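Local coordinates for protein dehydroascorbate reductase (Chlamydomonas reinhardtii, PDB 5XFT) that probably reduces dehydroascorbate to ascorbate at the expense of two glutathione molecules, as a member of the glutathione S-transferase superfamily, at residues Val4-Val9 / Lys39-Asp44; Lys161-Val166 / His199-Thr204. One frame throughout, in Å; residues are numbered along the deposited sequence.

Contact 1 of 2, residues Val4-Val9 / Lys39-Asp44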
loop_
_atom_site.group_PDB
_atom_site.type_symbol
_atom_site.label_atom_id
_atom_site.label_comp_id
_atom_site.label_asym_id
_atom_site.label_seq_id
_atom_site.Cartn_x
_atom_site.Cartn_y
_atom_site.Cartn_z
ATOM N N VAL A 4 15.929 -10.615 -13.150
ATOM C CA VAL A 4 15.639 -9.782 -11.992
ATOM C C VAL A 4 14.568 -10.459 -11.147
ATOM O O VAL A 4 14.081 -11.547 -11.480
ATOM C CB VAL A 4 15.197 -8.370 -12.423
ATOM C CG1 VAL A 4 16.287 -7.702 -13.257
ATOM C CG2 VAL A 4 13.883 -8.428 -13.200
ATOM N N THR A 5 14.187 -9.810 -10.055
ATOM C CA THR A 5 13.165 -10.350 -9.173
ATOM C C THR A 5 11.786 -10.277 -9.824
ATOM O O THR A 5 11.422 -9.268 -10.438
ATOM C CB THR A 5 13.175 -9.581 -7.851
ATOM O OG1 THR A 5 14.409 -9.837 -7.170
ATOM C CG2 THR A 5 12.010 -9.994 -6.968
ATOM N N THR A 6 11.018 -11.358 -9.690
ATOM C CA THR A 6 9.623 -11.371 -10.110
ATOM C C THR A 6 8.718 -11.030 -8.930
ATOM O O THR A 6 8.868 -11.590 -7.841
ATOM C CB THR A 6 9.230 -12.738 -10.672
ATOM O OG1 THR A 6 10.193 -13.146 -11.642
ATOM C CG2 THR A 6 7.848 -12.669 -11.328
ATOM N N ILE A 7 7.772 -10.134 -9.155
ATOM C CA ILE A 7 6.805 -9.746 -8.140
ATOM C C ILE A 7 5.427 -10.099 -8.684
ATOM O O ILE A 7 4.912 -9.433 -9.588
ATOM C CB ILE A 7 6.908 -8.263 -7.776
ATOM C CG1 ILE A 7 8.357 -7.908 -7.449
ATOM C CG2 ILE A 7 6.047 -7.956 -6.559
ATOM C CD1 ILE A 7 8.538 -6.451 -7.032
ATOM N N TYR A 8 4.842 -11.169 -8.157
ATOM C CA TYR A 8 3.478 -11.563 -8.478
ATOM C C TYR A 8 2.523 -10.699 -7.671
ATOM O O TYR A 8 2.548 -10.723 -6.427
ATOM C CB TYR A 8 3.255 -13.038 -8.180
ATOM C CG TYR A 8 4.229 -13.938 -8.890
ATOM C CD1 TYR A 8 3.902 -14.531 -10.098
ATOM C CD2 TYR A 8 5.479 -14.196 -8.350
ATOM C CE1 TYR A 8 4.796 -15.354 -10.748
ATOM C CE2 TYR A 8 6.380 -15.008 -8.993
ATOM C CZ TYR A 8 6.038 -15.584 -10.192
ATOM O OH TYR A 8 6.938 -16.410 -10.833
ATOM N N VAL A 9 1.697 -9.934 -8.391
ATOM C CA VAL A 9 0.771 -8.971 -7.817
ATOM C C VAL A 9 -0.604 -9.200 -8.427
ATOM O O VAL A 9 -0.769 -9.974 -9.369
ATOM C CB VAL A 9 1.223 -7.515 -8.054
ATOM C CG1 VAL A 9 2.547 -7.243 -7.364
ATOM C CG2 VAL A 9 1.327 -7.235 -9.544
ATOM N N LYS A 39 10.319 -7.289 -12.197
ATOM C CA LYS A 39 9.362 -7.564 -13.253
ATOM C C LYS A 39 8.052 -8.005 -12.616
ATOM O O LYS A 39 8.045 -8.916 -11.787
ATOM C CB LYS A 39 9.891 -8.638 -14.204
ATOM C CG LYS A 39 9.298 -8.547 -15.590
ATOM C CD LYS A 39 8.638 -9.846 -15.989
ATOM C CE LYS A 39 7.634 -9.620 -17.103
ATOM N NZ LYS A 39 6.565 -10.652 -17.071
ATOM N N MET A 40 6.953 -7.358 -12.993
ATOM C CA MET A 40 5.638 -7.711 -12.476
ATOM C C MET A 40 5.032 -8.859 -13.264
ATOM O O MET A 40 5.048 -8.860 -14.497
ATOM C CB MET A 40 4.690 -6.512 -12.492
ATOM C CG MET A 40 4.964 -5.486 -11.402
ATOM S SD MET A 40 4.261 -3.866 -11.743
ATOM C CE MET A 40 2.572 -4.240 -11.472
ATOM N N GLU A 41 4.512 -9.841 -12.539
ATOM C CA GLU A 41 3.669 -10.887 -13.089
ATOM C C GLU A 41 2.288 -10.729 -12.470
ATOM O O GLU A 41 2.163 -10.665 -11.243
ATOM C CB GLU A 41 4.254 -12.267 -12.793
ATOM C CG GLU A 41 3.956 -13.310 -13.848
ATOM C CD GLU A 41 4.781 -13.117 -15.093
ATOM O OE1 GLU A 41 4.169 -12.897 -16.152
ATOM O OE2 GLU A 41 6.028 -13.167 -15.008
ATOM N N TYR A 42 1.262 -10.634 -13.310
ATOM C CA TYR A 42 -0.086 -10.333 -12.847
ATOM C C TYR A 42 -0.852 -11.616 -12.580
ATOM O O TYR A 42 -0.897 -12.512 -13.429
ATOM C CB TYR A 42 -0.835 -9.486 -13.871
ATOM C CG TYR A 42 -0.136 -8.198 -14.157
ATOM C CD1 TYR A 42 0.017 -7.252 -13.164
ATOM C CD2 TYR A 42 0.394 -7.931 -15.412
ATOM C CE1 TYR A 42 0.661 -6.070 -13.409
ATOM C CE2 TYR A 42 1.050 -6.740 -15.665
ATOM C CZ TYR A 42 1.178 -5.815 -14.655
ATOM O OH TYR A 42 1.826 -4.624 -14.885
ATOM N N ILE A 43 -1.448 -11.700 -11.398
ATOM C CA ILE A 43 -2.329 -12.801 -11.041
ATOM C C ILE A 43 -3.761 -12.317 -11.216
ATOM O O ILE A 43 -4.157 -11.288 -10.649
ATOM C CB ILE A 43 -2.085 -13.283 -9.604
ATOM C CG1 ILE A 43 -0.619 -13.685 -9.395
ATOM C CG2 ILE A 43 -3.040 -14.420 -9.266
ATOM C CD1 ILE A 43 -0.211 -14.963 -10.077
ATOM N N ASP A 44 -4.526 -13.047 -12.015
ATOM C CA ASP A 44 -5.953 -12.806 -12.150
ATOM C C ASP A 44 -6.670 -13.540 -11.023
ATOM O O ASP A 44 -6.635 -14.772 -10.965
ATOM C CB ASP A 44 -6.419 -13.272 -13.532
ATOM C CG ASP A 44 -7.932 -13.356 -13.664
ATOM O OD1 ASP A 44 -8.388 -14.095 -14.560
ATOM O OD2 ASP A 44 -8.662 -12.705 -12.887
#
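Y8 lies alongside E41 where strands 5-9 and 39-43 run parallel, joined in the thioredoxin-like domain by five N-H to C=O hydrogen bonds. From I7, N reaches K39 O and O accepts E41 N; V9 likewise gives N to E41 O and takes I43 N on its O at 2.7 Å. Followed outward, the Y8 side chain starts with CB, 4.1 Å from I43 CG1. With CG anti to the carbonyl carbon (chi1 -56°), the ring turns beside the aliphatic part of E41: CD1 lies 3.5 Å from E41 CB, and CE1 3.8 Å from E41 CG. T6 CG2 covers one ring face near the rim; farther out the side chain meets W51, ring edge-to-face, and K64. Were Y8 replaced by an alanine, the E41 methylenes and T6 methyl would probably lose the flat surface they rest on. E41 bends away from the ring at chi2, and OE2 forms a salt bridge with K39 NZ at 3.3 Å, its hydrogen bond weak. On the face carrying I7, V9, M40 and Y42, V9 CG2 meets M40 CE and Y42 CD1. Helix 22-33 covers that side through L28 and C24, while strand 62-64 flanks strand 5-12 through backbone bonds to T6 and Y8.

Contact 2 of 2, residues Lys161-Val166 / His199-Thr204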
loop_
_atom_site.group_PDB
_atom_site.type_symbol
_atom_site.label_atom_id
_atom_site.label_comp_id
_atom_site.label_asym_id
_atom_site.label_seq_id
_atom_site.Cartn_x
_atom_site.Cartn_y
_atom_site.Cartn_z
ATOM N N LYS A 161 -2.763 2.295 1.848
ATOM C CA LYS A 161 -3.976 2.238 2.661
ATOM C C LYS A 161 -4.700 3.581 2.672
ATOM O O LYS A 161 -5.930 3.631 2.563
ATOM C CB LYS A 161 -3.640 1.794 4.080
ATOM C CG LYS A 161 -2.863 0.499 4.137
ATOM C CD LYS A 161 -2.633 0.036 5.563
ATOM C CE LYS A 161 -1.705 -1.169 5.596
ATOM N NZ LYS A 161 -1.514 -1.701 6.979
ATOM N N LEU A 162 -3.955 4.681 2.786
ATOM C CA LEU A 162 -4.583 5.998 2.761
ATOM C C LEU A 162 -5.196 6.288 1.397
ATOM O O LEU A 162 -6.277 6.888 1.308
ATOM C CB LEU A 162 -3.556 7.067 3.136
ATOM C CG LEU A 162 -4.029 8.518 3.174
ATOM C CD1 LEU A 162 -4.998 8.739 4.318
ATOM C CD2 LEU A 162 -2.836 9.449 3.289
ATOM N N TYR A 163 -4.511 5.878 0.326
ATOM C CA TYR A 163 -5.043 6.013 -1.027
ATOM C C TYR A 163 -6.409 5.346 -1.140
ATOM O O TYR A 163 -7.400 5.970 -1.555
ATOM C CB TYR A 163 -4.049 5.387 -2.007
ATOM C CG TYR A 163 -4.247 5.720 -3.472
ATOM C CD1 TYR A 163 -4.965 6.838 -3.873
ATOM C CD2 TYR A 163 -3.716 4.895 -4.453
ATOM C CE1 TYR A 163 -5.132 7.127 -5.210
ATOM C CE2 TYR A 163 -3.878 5.175 -5.785
ATOM C CZ TYR A 163 -4.587 6.288 -6.165
ATOM O OH TYR A 163 -4.744 6.555 -7.504
ATOM N N HIS A 164 -6.474 4.068 -0.753
ATOM C CA HIS A 164 -7.744 3.353 -0.739
ATOM C C HIS A 164 -8.773 4.064 0.128
ATOM O O HIS A 164 -9.952 4.145 -0.237
ATOM C CB HIS A 164 -7.535 1.924 -0.243
ATOM C CG HIS A 164 -7.009 0.995 -1.288
ATOM N ND1 HIS A 164 -7.722 -0.097 -1.735
ATOM C CD2 HIS A 164 -5.842 0.992 -1.974
ATOM C CE1 HIS A 164 -7.016 -0.735 -2.652
ATOM N NE2 HIS A 164 -5.872 -0.094 -2.816
ATOM N N ALA A 165 -8.346 4.594 1.276
ATOM C CA ALA A 165 -9.290 5.212 2.203
ATOM C C ALA A 165 -9.955 6.431 1.576
ATOM O O ALA A 165 -11.188 6.523 1.529
ATOM C CB ALA A 165 -8.586 5.585 3.510
ATOM N N VAL A 166 -9.158 7.375 1.071
ATOM C CA VAL A 166 -9.758 8.598 0.545
ATOM C C VAL A 166 -10.570 8.302 -0.713
ATOM O O VAL A 166 -11.712 8.766 -0.849
ATOM C CB VAL A 166 -8.690 9.691 0.315
ATOM C CG1 VAL A 166 -7.962 10.003 1.615
ATOM C CG2 VAL A 166 -7.691 9.299 -0.759
ATOM N N HIS A 199 5.106 5.410 -10.941
ATOM C CA HIS A 199 5.424 4.206 -11.699
ATOM C C HIS A 199 4.417 3.096 -11.442
ATOM O O HIS A 199 4.185 2.258 -12.319
ATOM C CB HIS A 199 6.840 3.742 -11.371
ATOM C CG HIS A 199 7.901 4.676 -11.859
ATOM N ND1 HIS A 199 7.617 5.776 -12.640
ATOM C CD2 HIS A 199 9.244 4.677 -11.681
ATOM C CE1 HIS A 199 8.739 6.414 -12.922
ATOM N NE2 HIS A 199 9.741 5.767 -12.354
ATOM N N VAL A 200 3.796 3.082 -10.265
ATOM C CA VAL A 200 2.976 1.946 -9.864
ATOM C C VAL A 200 1.610 2.417 -9.382
ATOM O O VAL A 200 0.987 1.772 -8.534
ATOM C CB VAL A 200 3.701 1.116 -8.787
ATOM C CG1 VAL A 200 4.929 0.435 -9.386
ATOM C CG2 VAL A 200 4.118 2.000 -7.614
ATOM N N ASP A 201 1.129 3.534 -9.925
ATOM C CA ASP A 201 -0.212 4.028 -9.617
ATOM C C ASP A 201 -1.224 3.275 -10.472
ATOM O O ASP A 201 -1.244 3.424 -11.698
ATOM C CB ASP A 201 -0.300 5.534 -9.860
ATOM C CG ASP A 201 -1.582 6.152 -9.306
ATOM O OD1 ASP A 201 -2.570 5.418 -9.085
ATOM O OD2 ASP A 201 -1.604 7.385 -9.100
ATOM N N TYR A 202 -2.071 2.468 -9.827
ATOM C CA TYR A 202 -3.088 1.710 -10.548
ATOM C C TYR A 202 -4.346 2.527 -10.837
ATOM O O TYR A 202 -5.120 2.146 -11.721
ATOM C CB TYR A 202 -3.456 0.440 -9.770
ATOM C CG TYR A 202 -3.404 0.600 -8.268
ATOM C CD1 TYR A 202 -4.479 1.138 -7.571
ATOM C CD2 TYR A 202 -2.281 0.213 -7.545
ATOM C CE1 TYR A 202 -4.438 1.286 -6.192
ATOM C CE2 TYR A 202 -2.232 0.352 -6.170
ATOM C CZ TYR A 202 -3.314 0.892 -5.498
ATOM O OH TYR A 202 -3.277 1.043 -4.130
ATOM N N GLY A 203 -4.575 3.624 -10.121
ATOM C CA GLY A 203 -5.684 4.502 -10.434
ATOM C C GLY A 203 -6.900 4.260 -9.550
ATOM O O GLY A 203 -7.037 3.231 -8.884
ATOM N N THR A 204 -7.820 5.236 -9.569
ATOM C CA THR A 204 -8.940 5.218 -8.630
ATOM C C THR A 204 -10.025 4.233 -9.044
ATOM O O THR A 204 -10.695 3.659 -8.176
ATOM C CB THR A 204 -9.542 6.617 -8.473
ATOM O OG1 THR A 204 -10.246 6.984 -9.664
ATOM C CG2 THR A 204 -8.451 7.647 -8.191
#
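Y163 and Y202 lie antiparallel, each reaching past the other, and with H164 they form an aromatic cluster between helix 153-173 of the all-helical GST C-terminal domain and the loop leading into helix 204-212. The two tyrosine rings are neither stacked nor edge-to-face; their planes make 35°, and Y163 CE2 touches Y202 CE1 at 4.0 Å. H164 stands roughly square to Y202, the two rings meeting rim to rim. Its NE2 edge faces the Y202 hydroxyl, in the imidazole plane, but the 3.1 Å bond from NE2 to OH is weak because it is bent to 126°. Stronger polar partners lie outside: H164 ND1 pairs with W211 NE1, and Y202 OH with H25 ND1 on helix 22-33. Histidine and tyrosine thus suit a buried place where flat surfaces must pack while their polar ends remain paired.

Y163 extends toward the loop with its CG trans to the main-chain N, which carries its hydroxyl to D201. The two side chains cross nearly perpendicularly, ring and carboxylate planes 78° apart, and D201 OD1 sits at the ring edge. G203, at the N-cap position of helix 204-212, has a backbone conformation in which any side chain would jam against the preceding carbonyl. D201 OD1 grips both sides of this join: its syn lone pair accepts Y163 OH at 2.9 Å, while G203 N comes to the anti side of OD1, tilted out of the carboxylate plane and also at 2.9 Å, closing an Asx turn.

In the fold
From the N terminus, strand 5-12 leads through strand 17-18 and helix 22-33 to strand 38-43, where contact 1 closes a right-handed beta-alpha-beta crossover within the thioredoxin-like domain. The chain then finishes that domain and enters the helical one. Contact 2 opens on helix 153-173 and closes after helices 182-193 and 195-199, just before helix 204-212. The two loops therefore follow in series, neither nested nor crossed. The centres of contact 1 and contact 2 lie about 18 Å apart, and the nearest atoms of contact 1 and contact 2 are about 5 Å apart, without touching. Helix 22-33, the helix of the crossover, touches both contacts and so joins the two domains.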